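Local coordinates for protein methanogen homoaconitase small subunit (Methanocaldococcus jannaschii, PDB 2PKP) that forms the small subunit of a hydro-lyase that reversibly dehydrates (R)-homocitrate to cis-homoaconitate and hydrates this to homoisocitrate, at residues Ala81-Ser86 with Ile103-Asp108; Gly5-Phe10 with Asp114-Asp119; Ser66-Val71 with Tyr92-Asn97; Lys47-Gly52 with Cys77-Val82. All blocks are in the same frame, centred on the assembly; numbering follows the deposited sequence.

Contact 1 (Ala81-Ser86 with Ile103-Asp108); sequences AVIAKS and IIANTD
The ammonium group of Lys85 meets both carboxylate oxygens of Asp108, NZ lying 2.7 Å from OD1 in a salt bridge, with a weak second bond to OD2. NZ approaches OD1 on its syn side but 33° out of the carboxylate plane. Beyond CG the lysine chain is fully extended, which carries its charge past Thr107, where CG lies 3.4 Å from OG1; that hydroxyl is hydrogen-bonded to the backbone O of Ala57. Behind this bridge the two strands run parallel: Ile103 N donates to Val82 O at 2.8 Å, Ala84 N to Ile103 O at 2.9 Å, and Ala105 N to Ala84 O. Ile83 CG2 lies 3.9 Å from Ala105 CB and also packs on Thr107 CG2, small groups that suit ordinary van der Waals contact with an isoleucine. Asn106 closes an Asx turn, its OD1 accepting from Asp108 N. Without the long chain, as with a serine here in place of Lys85, the Asp108 carboxylate would probably lose its cationic mate. The strands belong to the beta-alpha-beta unit built with helix 89-98, and the chemistry implies a backbone ladder flanked by apolar packing on the face of Ile83 and Ile103, with an ion pair at the exposed end.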
loop_
_atom_site.group_PDB
_atom_site.type_symbol
_atom_site.label_atom_id
_atom_site.label_comp_id
_atom_site.label_asym_id
_atom_site.label_seq_id
_atom_site.Cartn_x
_atom_site.Cartn_y
_atom_site.Cartn_z
ATOM N N ALA A 81 -1.043 7.792 -3.943
ATOM C CA ALA A 81 -1.738 8.686 -4.856
ATOM C C ALA A 81 -1.434 10.159 -4.648
ATOM O O ALA A 81 -1.053 10.596 -3.564
ATOM C CB ALA A 81 -3.254 8.459 -4.754
ATOM N N VAL A 82 -1.620 10.920 -5.717
ATOM C CA VAL A 82 -1.417 12.354 -5.691
ATOM C C VAL A 82 -2.693 12.939 -6.255
ATOM O O VAL A 82 -3.151 12.525 -7.320
ATOM C CB VAL A 82 -0.239 12.782 -6.593
ATOM C CG1 VAL A 82 -0.121 14.289 -6.620
ATOM C CG2 VAL A 82 1.042 12.159 -6.087
ATOM N N ILE A 83 -3.281 13.879 -5.533
ATOM C CA ILE A 83 -4.498 14.521 -5.998
ATOM C C ILE A 83 -4.133 15.934 -6.440
ATOM O O ILE A 83 -3.537 16.687 -5.671
ATOM C CB ILE A 83 -5.553 14.608 -4.873
ATOM C CG1 ILE A 83 -5.802 13.220 -4.278
ATOM C CG2 ILE A 83 -6.858 15.177 -5.423
ATOM C CD1 ILE A 83 -6.714 13.243 -3.040
ATOM N N ALA A 84 -4.480 16.291 -7.669
ATOM C CA ALA A 84 -4.175 17.631 -8.168
ATOM C C ALA A 84 -5.262 18.118 -9.123
ATOM O O ALA A 84 -6.095 17.328 -9.580
ATOM C CB ALA A 84 -2.812 17.633 -8.876
ATOM N N LYS A 85 -5.255 19.420 -9.411
ATOM C CA LYS A 85 -6.224 19.997 -10.337
ATOM C C LYS A 85 -5.836 19.567 -11.747
ATOM O O LYS A 85 -6.693 19.351 -12.597
ATOM C CB LYS A 85 -6.232 21.524 -10.245
ATOM C CG LYS A 85 -6.783 22.072 -8.941
ATOM C CD LYS A 85 -6.875 23.592 -8.998
ATOM C CE LYS A 85 -7.398 24.174 -7.700
ATOM N NZ LYS A 85 -7.476 25.659 -7.767
ATOM N N SER A 86 -4.532 19.459 -11.986
ATOM C CA SER A 86 -4.015 19.011 -13.276
ATOM C C SER A 86 -2.579 18.518 -13.105
ATOM O O SER A 86 -1.884 18.904 -12.161
ATOM C CB SER A 86 -4.083 20.129 -14.327
ATOM O OG SER A 86 -3.292 21.244 -13.965
ATOM N N ILE A 103 -4.669 11.464 -9.435
ATOM C CA ILE A 103 -6.100 11.713 -9.350
ATOM C C ILE A 103 -6.391 13.196 -9.589
ATOM O O ILE A 103 -5.737 14.059 -9.006
ATOM C CB ILE A 103 -6.620 11.283 -7.969
ATOM C CG1 ILE A 103 -6.491 9.761 -7.842
ATOM C CG2 ILE A 103 -8.058 11.743 -7.772
ATOM C CD1 ILE A 103 -6.663 9.254 -6.451
ATOM N N ILE A 104 -7.355 13.483 -10.459
ATOM C CA ILE A 104 -7.735 14.866 -10.764
ATOM C C ILE A 104 -8.977 15.272 -9.974
ATOM O O ILE A 104 -9.956 14.535 -9.933
ATOM C CB ILE A 104 -8.022 15.039 -12.274
ATOM C CG1 ILE A 104 -6.731 14.815 -13.065
ATOM C CG2 ILE A 104 -8.592 16.444 -12.559
ATOM C CD1 ILE A 104 -6.913 14.900 -14.573
ATOM N N ALA A 105 -8.922 16.440 -9.337
ATOM C CA ALA A 105 -10.045 16.951 -8.548
ATOM C C ALA A 105 -9.843 18.425 -8.223
ATOM O O ALA A 105 -8.744 18.965 -8.398
ATOM C CB ALA A 105 -10.178 16.156 -7.245
ATOM N N ASN A 106 -10.901 19.082 -7.749
ATOM C CA ASN A 106 -10.779 20.483 -7.373
ATOM C C ASN A 106 -10.164 20.497 -5.979
ATOM O O ASN A 106 -10.875 20.439 -4.973
ATOM C CB ASN A 106 -12.140 21.184 -7.350
ATOM C CG ASN A 106 -12.025 22.646 -6.944
ATOM O OD1 ASN A 106 -10.918 23.175 -6.778
ATOM N ND2 ASN A 106 -13.163 23.305 -6.779
ATOM N N THR A 107 -8.840 20.583 -5.922
ATOM C CA THR A 107 -8.148 20.558 -4.647
ATOM C C THR A 107 -8.336 21.785 -3.771
ATOM O O THR A 107 -7.795 21.835 -2.671
ATOM C CB THR A 107 -6.650 20.289 -4.827
ATOM O OG1 THR A 107 -6.078 21.300 -5.658
ATOM C CG2 THR A 107 -6.436 18.929 -5.466
ATOM N N ASP A 108 -9.076 22.783 -4.244
ATOM C CA ASP A 108 -9.327 23.948 -3.393
ATOM C C ASP A 108 -10.230 23.455 -2.248
ATOM O O ASP A 108 -10.314 24.078 -1.193
ATOM C CB ASP A 108 -10.055 25.070 -4.156
ATOM C CG ASP A 108 -9.185 25.734 -5.219
ATOM O OD1 ASP A 108 -7.941 25.652 -5.134
ATOM O OD2 ASP A 108 -9.758 26.358 -6.139
#

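Contact 2 (Gly5-Phe10 with Asp114-Asp119); sequences GRAHKF and DIVEID
Strands 5-9 and 115-119 are antiparallel neighbours over a short register, although the axes of these short segments make 109°, and pairing between them is confined to Gly5-Ala7 and Asp114-Val116. Gly5 and Val116 form a hydrogen-bonded pair, Val116 N donating to Gly5 O at 2.9 Å and Gly5 N returning a bond to Val116 O at 3.1 Å. Ala7 N adds a bond to Asp114 O at 2.8 Å, and between these links Arg6 faces Ile115 as a non-hydrogen-bonded pair. On the face carrying those two residues, the guanidinium of Arg6 has Ile115 CD1 over one of its flat faces, 3.4 Å from NH1. The arginine reaches this place because its chain, extended as far as CD, bends at chi3 (-63°) and folds the planar group back over the isoleucine tip. A long side chain with an apolar stem and a charged end suits this exposed position. The pairing joins the parallel part of the mixed sheet to its antiparallel part: strand 2-9 also pairs with strand 54-57, while strand 115-119 leads on to strand 124-127. On the face of Val116, Ala7 CB packs at 4.1 Å against Val116 CG1, and Val116 also touches Ile125, so compact apolar residues fit this buried side. Asp114 takes its buried carboxylate elsewhere, OD1 to Lys130 and Asn129 and OD2 to the backbone N of Lys111.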
loop_
_atom_site.group_PDB
_atom_site.type_symbol
_atom_site.label_atom_id
_atom_site.label_comp_id
_atom_site.label_asym_id
_atom_site.label_seq_id
_atom_site.Cartn_x
_atom_site.Cartn_y
_atom_site.Cartn_z
ATOM N N GLY A 5 -5.718 8.556 4.055
ATOM C CA GLY A 5 -4.585 9.060 4.810
ATOM C C GLY A 5 -4.626 10.565 4.983
ATOM O O GLY A 5 -5.606 11.214 4.614
ATOM N N ARG A 6 -3.558 11.122 5.541
ATOM C CA ARG A 6 -3.489 12.554 5.757
ATOM C C ARG A 6 -3.030 13.269 4.488
ATOM O O ARG A 6 -2.118 12.815 3.797
ATOM C CB ARG A 6 -2.540 12.878 6.920
ATOM C CG ARG A 6 -2.540 14.355 7.315
ATOM C CD ARG A 6 -1.619 14.631 8.504
ATOM N NE ARG A 6 -2.053 13.928 9.710
ATOM C CZ ARG A 6 -3.228 14.117 10.309
ATOM N NH1 ARG A 6 -4.096 14.993 9.820
ATOM N NH2 ARG A 6 -3.539 13.418 11.395
ATOM N N ALA A 7 -3.674 14.392 4.196
ATOM C CA ALA A 7 -3.356 15.178 3.016
ATOM C C ALA A 7 -2.255 16.205 3.283
ATOM O O ALA A 7 -2.269 16.888 4.301
ATOM C CB ALA A 7 -4.611 15.889 2.530
ATOM N N HIS A 8 -1.297 16.302 2.369
ATOM C CA HIS A 8 -0.226 17.287 2.499
ATOM C C HIS A 8 -0.448 18.182 1.295
ATOM O O HIS A 8 -0.197 17.784 0.157
ATOM C CB HIS A 8 1.147 16.617 2.457
ATOM C CG HIS A 8 1.404 15.709 3.621
ATOM N ND1 HIS A 8 1.052 14.375 3.621
ATOM C CD2 HIS A 8 1.933 15.958 4.842
ATOM C CE1 HIS A 8 1.357 13.843 4.790
ATOM N NE2 HIS A 8 1.891 14.780 5.550
ATOM N N LYS A 9 -0.950 19.383 1.558
ATOM C CA LYS A 9 -1.293 20.314 0.498
ATOM C C LYS A 9 -0.225 21.293 0.025
ATOM O O LYS A 9 0.455 21.937 0.820
ATOM C CB LYS A 9 -2.549 21.096 0.886
ATOM C CG LYS A 9 -3.015 21.994 -0.236
ATOM C CD LYS A 9 -4.394 22.560 -0.025
ATOM C CE LYS A 9 -4.910 23.146 -1.345
ATOM N NZ LYS A 9 -6.287 23.662 -1.232
ATOM N N PHE A 10 -0.122 21.406 -1.293
ATOM C CA PHE A 10 0.825 22.294 -1.953
ATOM C C PHE A 10 0.058 23.122 -2.988
ATOM O O PHE A 10 -1.098 22.812 -3.302
ATOM C CB PHE A 10 1.910 21.461 -2.631
ATOM C CG PHE A 10 2.708 20.625 -1.674
ATOM C CD1 PHE A 10 3.886 21.114 -1.113
ATOM C CD2 PHE A 10 2.276 19.352 -1.316
ATOM C CE1 PHE A 10 4.625 20.347 -0.210
ATOM C CE2 PHE A 10 3.004 18.574 -0.412
ATOM C CZ PHE A 10 4.180 19.070 0.142
ATOM N N ASP A 114 -6.013 17.612 6.199
ATOM C CA ASP A 114 -7.322 16.953 6.139
ATOM C C ASP A 114 -7.099 15.455 6.007
ATOM O O ASP A 114 -6.060 15.016 5.514
ATOM C CB ASP A 114 -8.146 17.410 4.922
ATOM C CG ASP A 114 -8.829 18.759 5.131
ATOM O OD1 ASP A 114 -9.031 19.169 6.292
ATOM O OD2 ASP A 114 -9.183 19.400 4.122
ATOM N N ILE A 115 -8.062 14.667 6.472
ATOM C CA ILE A 115 -7.974 13.223 6.323
ATOM C C ILE A 115 -8.839 12.953 5.092
ATOM O O ILE A 115 -10.030 13.277 5.086
ATOM C CB ILE A 115 -8.557 12.482 7.541
ATOM C CG1 ILE A 115 -7.783 12.878 8.804
ATOM C CG2 ILE A 115 -8.498 10.968 7.307
ATOM C CD1 ILE A 115 -6.290 12.625 8.718
ATOM N N VAL A 116 -8.243 12.393 4.045
ATOM C CA VAL A 116 -8.986 12.129 2.822
ATOM C C VAL A 116 -9.112 10.645 2.539
ATOM O O VAL A 116 -8.206 9.862 2.824
ATOM C CB VAL A 116 -8.335 12.820 1.592
ATOM C CG1 VAL A 116 -8.328 14.331 1.791
ATOM C CG2 VAL A 116 -6.916 12.300 1.367
ATOM N N GLU A 117 -10.252 10.269 1.980
ATOM C CA GLU A 117 -10.528 8.879 1.650
ATOM C C GLU A 117 -10.869 8.843 0.169
ATOM O O GLU A 117 -11.941 9.300 -0.244
ATOM C CB GLU A 117 -11.710 8.373 2.487
ATOM C CG GLU A 117 -11.866 6.873 2.518
ATOM C CD GLU A 117 -13.017 6.427 3.400
ATOM O OE1 GLU A 117 -13.099 6.872 4.570
ATOM O OE2 GLU A 117 -13.838 5.625 2.921
ATOM N N ILE A 118 -9.943 8.323 -0.629
ATOM C CA ILE A 118 -10.133 8.230 -2.068
ATOM C C ILE A 118 -10.725 6.875 -2.436
ATOM O O ILE A 118 -10.088 5.840 -2.226
ATOM C CB ILE A 118 -8.793 8.379 -2.813
ATOM C CG1 ILE A 118 -8.114 9.691 -2.411
ATOM C CG2 ILE A 118 -9.028 8.332 -4.322
ATOM C CD1 ILE A 118 -6.669 9.792 -2.884
ATOM N N ASP A 119 -11.943 6.880 -2.975
ATOM C CA ASP A 119 -12.592 5.639 -3.384
ATOM C C ASP A 119 -12.448 5.576 -4.896
ATOM O O ASP A 119 -13.156 6.273 -5.622
ATOM C CB ASP A 119 -14.073 5.644 -3.002
ATOM C CG ASP A 119 -14.743 4.296 -3.231
ATOM O OD1 ASP A 119 -14.512 3.675 -4.286
ATOM O OD2 ASP A 119 -15.507 3.858 -2.352
#

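Contact 3 (Ser66-Val71 with Tyr92-Asn97); sequences SREQAV and YRNAIN
Val71 presses its two methyl groups against the helix that carries Asn94 and Ala95. From CB, which stands 4.2 Å from Ala95 CA, the side chain divides. CG1, set anti to the carbonyl carbon (chi1 -59°), ends 3.6 Å from Ala95 N and 3.8 Å from Asn94 CB, and it also reaches Ala95 CB at 4.2 Å. CG2 meets the backbone O of Asn94 at 3.9 Å. The small Ala95 is consistent with so close an approach. The Val71 and Asn94 side chains cross at about a right angle. Past its CB, Asn94 turns its amide toward the entry to helix 68-75, but ND2 stays 3.9 Å from Arg67 O, too far for a hydrogen bond. Helices 68-75 and 89-98 precede and follow strand 81-84 in the alpha/beta part of the aconitase C-terminal (swivel) domain, and the contact packs them on each other. Around this junction Val71 also touches Phe91 and Val98, and Ala95 packs on Pro102 of strand 101-104. With a glycine in place of Val71 both methyls would be gone, and a gap would probably open against Asn94 CB and Ala95. With no hydrogen bond joining the segments, the chemistry implies that they are held here by van der Waals packing, a buried apolar side near Val71 giving way to an exposed polar rim at Glu68 and the poorly ordered Ser66 and Arg67.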
loop_
_atom_site.group_PDB
_atom_site.type_symbol
_atom_site.label_atom_id
_atom_site.label_comp_id
_atom_site.label_asym_id
_atom_site.label_seq_id
_atom_site.Cartn_x
_atom_site.Cartn_y
_atom_site.Cartn_z
ATOM N N SER A 66 11.678 15.461 -17.410
ATOM C CA SER A 66 11.310 14.061 -17.521
ATOM C C SER A 66 12.079 13.221 -16.503
ATOM O O SER A 66 12.938 12.417 -16.863
ATOM C CB SER A 66 11.650 13.633 -18.951
ATOM O OG SER A 66 12.978 14.006 -19.287
ATOM N N ARG A 67 11.768 13.424 -15.225
ATOM C CA ARG A 67 12.454 12.725 -14.148
ATOM C C ARG A 67 11.684 11.586 -13.503
ATOM O O ARG A 67 10.738 11.813 -12.750
ATOM C CB ARG A 67 12.864 13.726 -13.065
ATOM C CG ARG A 67 13.576 14.939 -13.618
ATOM C CD ARG A 67 14.750 14.518 -14.496
ATOM N NE ARG A 67 15.376 15.654 -15.164
ATOM C CZ ARG A 67 16.374 15.548 -16.034
ATOM N NH1 ARG A 67 16.861 14.355 -16.344
ATOM N NH2 ARG A 67 16.886 16.635 -16.594
ATOM N N GLU A 68 12.097 10.358 -13.795
ATOM C CA GLU A 68 11.457 9.193 -13.208
ATOM C C GLU A 68 11.692 9.220 -11.698
ATOM O O GLU A 68 10.945 8.613 -10.927
ATOM C CB GLU A 68 12.047 7.913 -13.800
ATOM C CG GLU A 68 11.669 7.663 -15.246
ATOM C CD GLU A 68 12.851 7.231 -16.089
ATOM O OE1 GLU A 68 13.602 6.335 -15.651
ATOM O OE2 GLU A 68 13.028 7.785 -17.193
ATOM N N GLN A 69 12.729 9.938 -11.280
ATOM C CA GLN A 69 13.065 10.038 -9.865
ATOM C C GLN A 69 12.011 10.772 -9.052
ATOM O O GLN A 69 11.833 10.493 -7.870
ATOM C CB GLN A 69 14.421 10.728 -9.678
ATOM C CG GLN A 69 15.608 9.901 -10.142
ATOM C CD GLN A 69 16.051 10.252 -11.546
ATOM O OE1 GLN A 69 15.230 10.415 -12.450
ATOM N NE2 GLN A 69 17.363 10.365 -11.739
ATOM N N ALA A 70 11.322 11.717 -9.678
ATOM C CA ALA A 70 10.290 12.475 -8.986
ATOM C C ALA A 70 9.159 11.558 -8.515
ATOM O O ALA A 70 8.724 11.641 -7.366
ATOM C CB ALA A 70 9.740 13.559 -9.895
ATOM N N VAL A 71 8.687 10.683 -9.402
ATOM C CA VAL A 71 7.605 9.772 -9.050
ATOM C C VAL A 71 8.096 8.684 -8.117
ATOM O O VAL A 71 7.335 8.171 -7.304
ATOM C CB VAL A 71 6.956 9.121 -10.307
ATOM C CG1 VAL A 71 6.412 10.205 -11.220
ATOM C CG2 VAL A 71 7.954 8.251 -11.036
ATOM N N TYR A 92 2.591 12.594 -15.336
ATOM C CA TYR A 92 1.433 11.707 -15.341
ATOM C C TYR A 92 1.807 10.327 -15.870
ATOM O O TYR A 92 1.467 9.301 -15.276
ATOM C CB TYR A 92 0.329 12.303 -16.211
ATOM C CG TYR A 92 -0.992 11.581 -16.101
ATOM C CD1 TYR A 92 -1.950 11.980 -15.167
ATOM C CD2 TYR A 92 -1.281 10.491 -16.919
ATOM C CE1 TYR A 92 -3.156 11.317 -15.052
ATOM C CE2 TYR A 92 -2.491 9.816 -16.812
ATOM C CZ TYR A 92 -3.423 10.233 -15.877
ATOM O OH TYR A 92 -4.623 9.568 -15.765
ATOM N N ARG A 93 2.511 10.317 -16.996
ATOM C CA ARG A 93 2.932 9.078 -17.628
ATOM C C ARG A 93 3.875 8.297 -16.719
ATOM O O ARG A 93 3.695 7.092 -16.516
ATOM C CB ARG A 93 3.619 9.387 -18.963
ATOM C CG ARG A 93 4.130 8.162 -19.703
ATOM C CD ARG A 93 4.801 8.546 -21.017
ATOM N NE ARG A 93 6.057 9.270 -20.831
ATOM C CZ ARG A 93 7.146 8.748 -20.274
ATOM N NH1 ARG A 93 7.135 7.494 -19.841
ATOM N NH2 ARG A 93 8.251 9.475 -20.158
ATOM N N ASN A 94 4.874 8.981 -16.169
ATOM C CA ASN A 94 5.831 8.331 -15.279
ATOM C C ASN A 94 5.135 7.763 -14.052
ATOM O O ASN A 94 5.451 6.659 -13.604
ATOM C CB ASN A 94 6.924 9.312 -14.841
ATOM C CG ASN A 94 7.854 9.697 -15.979
ATOM O OD1 ASN A 94 7.963 8.978 -16.975
ATOM N ND2 ASN A 94 8.540 10.826 -15.831
ATOM N N ALA A 95 4.185 8.518 -13.512
ATOM C CA ALA A 95 3.454 8.074 -12.334
ATOM C C ALA A 95 2.751 6.751 -12.633
ATOM O O ALA A 95 2.869 5.789 -11.874
ATOM C CB ALA A 95 2.436 9.127 -11.917
ATOM N N ILE A 96 2.017 6.714 -13.740
ATOM C CA ILE A 96 1.305 5.506 -14.151
ATOM C C ILE A 96 2.272 4.325 -14.238
ATOM O O ILE A 96 2.005 3.241 -13.718
ATOM C CB ILE A 96 0.653 5.678 -15.546
ATOM C CG1 ILE A 96 -0.396 6.794 -15.516
ATOM C CG2 ILE A 96 0.031 4.357 -15.995
ATOM C CD1 ILE A 96 -1.579 6.511 -14.615
ATOM N N ASN A 97 3.406 4.548 -14.891
ATOM C CA ASN A 97 4.388 3.490 -15.072
ATOM C C ASN A 97 5.074 2.935 -13.825
ATOM O O ASN A 97 5.642 1.847 -13.885
ATOM C CB ASN A 97 5.423 3.920 -16.112
ATOM C CG ASN A 97 4.820 4.031 -17.506
ATOM O OD1 ASN A 97 3.890 3.297 -17.850
ATOM N ND2 ASN A 97 5.354 4.933 -18.317
#

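Contact 4 (Lys47-Gly52 with Cys77-Val82); sequences KKVKEG and CGIKAV
Gly52 N donates to Gly78 O at 2.8 Å, the one hydrogen bond between the two segments. It is fairly straight at the hydrogen, 166°, yet the donor sits 37° out of the carbonyl plane. Beside it Glu51 crosses closely over Gly78, their CA atoms 4.0 Å apart, and a side chain on Gly78 would run into Glu51 CA. Both glycines have positive phi, where a CB would press on the preceding carbonyl oxygen, so the residue type fits the turn at each place. The Glu51 side chain leaves along Gly78, CG lying 3.9 Å from Gly78 CA. On the apolar side, Val49 sets CG2 anti to its backbone N, which brings that methyl 3.8 Å from Ile79 CD1, while CG1 lies 4.2 Å from Cys77 SG. A branched valine can thus touch both partners at once. In the alpha/beta part of the fold, this contact ties the loop leading from helix 45-48 into strand 54-57 to the turn by which helix 68-75 leads into strand 81-84. Farther out, Ile79 is backed by Ile74 of helix 68-75 and Cys77 by Cys37, while Asp53 OD2 accepts from the backbone N of Lys50. At the subunit boundary Glu51 packs on Met1 of the second subunit, and its OE2 makes a weak, long ion pair with Lys80 of that chain.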
loop_
_atom_site.group_PDB
_atom_site.type_symbol
_atom_site.label_atom_id
_atom_site.label_comp_id
_atom_site.label_asym_id
_atom_site.label_seq_id
_atom_site.Cartn_x
_atom_site.Cartn_y
_atom_site.Cartn_z
ATOM N N LYS A 47 10.010 14.362 6.973
ATOM C CA LYS A 47 9.867 14.040 8.391
ATOM C C LYS A 47 8.415 14.006 8.875
ATOM O O LYS A 47 8.135 13.494 9.959
ATOM C CB LYS A 47 10.659 15.049 9.233
ATOM C CG LYS A 47 12.126 15.186 8.835
ATOM C CD LYS A 47 12.898 13.889 9.048
ATOM C CE LYS A 47 14.353 14.041 8.625
ATOM N NZ LYS A 47 15.172 12.845 8.979
ATOM N N LYS A 48 7.498 14.553 8.079
ATOM C CA LYS A 48 6.079 14.584 8.444
ATOM C C LYS A 48 5.262 13.478 7.778
ATOM O O LYS A 48 4.328 12.940 8.376
ATOM C CB LYS A 48 5.443 15.921 8.047
ATOM C CG LYS A 48 6.036 17.166 8.673
ATOM C CD LYS A 48 5.415 18.406 8.034
ATOM C CE LYS A 48 5.945 19.698 8.645
ATOM N NZ LYS A 48 5.444 20.905 7.920
ATOM N N VAL A 49 5.606 13.155 6.535
ATOM C CA VAL A 49 4.876 12.149 5.772
ATOM C C VAL A 49 4.893 10.748 6.379
ATOM O O VAL A 49 5.890 10.315 6.959
ATOM C CB VAL A 49 5.403 12.068 4.318
ATOM C CG1 VAL A 49 6.832 11.551 4.306
ATOM C CG2 VAL A 49 4.503 11.173 3.487
ATOM N N LYS A 50 3.772 10.049 6.240
ATOM C CA LYS A 50 3.643 8.687 6.744
ATOM C C LYS A 50 3.118 7.795 5.631
ATOM O O LYS A 50 2.346 8.240 4.777
ATOM C CB LYS A 50 2.667 8.629 7.922
ATOM C CG LYS A 50 3.054 9.483 9.117
ATOM C CD LYS A 50 4.373 9.041 9.730
ATOM C CE LYS A 50 4.736 9.926 10.917
ATOM N NZ LYS A 50 6.057 9.563 11.496
ATOM N N GLU A 51 3.543 6.537 5.638
ATOM C CA GLU A 51 3.084 5.583 4.634
ATOM C C GLU A 51 1.559 5.637 4.621
ATOM O O GLU A 51 0.923 5.587 5.675
ATOM C CB GLU A 51 3.543 4.172 5.002
ATOM C CG GLU A 51 3.230 3.124 3.950
ATOM C CD GLU A 51 3.516 1.708 4.430
ATOM O OE1 GLU A 51 4.287 1.548 5.403
ATOM O OE2 GLU A 51 2.976 0.756 3.829
ATOM N N GLY A 52 0.975 5.762 3.436
ATOM C CA GLY A 52 -0.472 5.822 3.339
ATOM C C GLY A 52 -1.002 7.229 3.143
ATOM O O GLY A 52 -2.175 7.416 2.826
ATOM N N CYS A 77 7.843 7.005 -0.433
ATOM C CA CYS A 77 7.531 7.649 0.842
ATOM C C CYS A 77 6.311 6.903 1.360
ATOM O O CYS A 77 5.813 7.174 2.453
ATOM C CB CYS A 77 7.161 9.124 0.656
ATOM S SG CYS A 77 8.545 10.265 0.669
ATOM N N GLY A 78 5.828 5.959 0.560
ATOM C CA GLY A 78 4.656 5.199 0.945
ATOM C C GLY A 78 3.388 5.889 0.476
ATOM O O GLY A 78 2.299 5.591 0.957
ATOM N N ILE A 79 3.536 6.822 -0.464
ATOM C CA ILE A 79 2.400 7.556 -1.015
ATOM C C ILE A 79 1.888 6.846 -2.265
ATOM O O ILE A 79 2.609 6.694 -3.247
ATOM C CB ILE A 79 2.812 9.000 -1.356
ATOM C CG1 ILE A 79 3.178 9.732 -0.062
ATOM C CG2 ILE A 79 1.684 9.717 -2.100
ATOM C CD1 ILE A 79 3.749 11.118 -0.271
ATOM N N LYS A 80 0.633 6.412 -2.216
ATOM C CA LYS A 80 0.018 5.689 -3.323
ATOM C C LYS A 80 -0.694 6.574 -4.340
ATOM O O LYS A 80 -0.925 6.155 -5.472
ATOM C CB LYS A 80 -0.973 4.654 -2.774
ATOM C CG LYS A 80 -1.690 3.831 -3.838
ATOM C CD LYS A 80 -0.726 2.958 -4.623
ATOM C CE LYS A 80 -1.469 2.040 -5.582
ATOM N NZ LYS A 80 -0.539 1.120 -6.296
ATOM N N ALA A 81 -1.043 7.792 -3.943
ATOM C CA ALA A 81 -1.738 8.686 -4.856
ATOM C C ALA A 81 -1.434 10.159 -4.648
ATOM O O ALA A 81 -1.053 10.596 -3.564
ATOM C CB ALA A 81 -3.254 8.459 -4.754
ATOM N N VAL A 82 -1.620 10.920 -5.717
ATOM C CA VAL A 82 -1.417 12.354 -5.691
ATOM C C VAL A 82 -2.693 12.939 -6.255
ATOM O O VAL A 82 -3.151 12.525 -7.320
ATOM C CB VAL A 82 -0.239 12.782 -6.593
ATOM C CG1 VAL A 82 -0.121 14.289 -6.620
ATOM C CG2 VAL A 82 1.042 12.159 -6.087
#

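Overall arrangement
Contacts 1, 2 and 4 all reach the same mixed sheet, and contact 3 joins the helices that flank strand 81-84 in sequence. Contacts 1 and 4 share Ala81 and Val82 on that strand, although their centres are 16 Å apart. Contacts 1 and 2 touch directly: Ile118 CG2 lies 3.3 Å from Ile103 CD1, and Lys9 NZ probably hydrogen-bonds Thr107 O. Contact 2 also meets contact 4, Ile118 CD1 lying 4.1 Å from Ala81 CB. Contact 3, 21 Å from contact 2 between centres, lies nearer the substrate-specificity site, the poorly ordered Arg67 side chain being about 11 Å from that of Arg26 and about 12 Å from the zinc ion bound at Asp13 and Cys63.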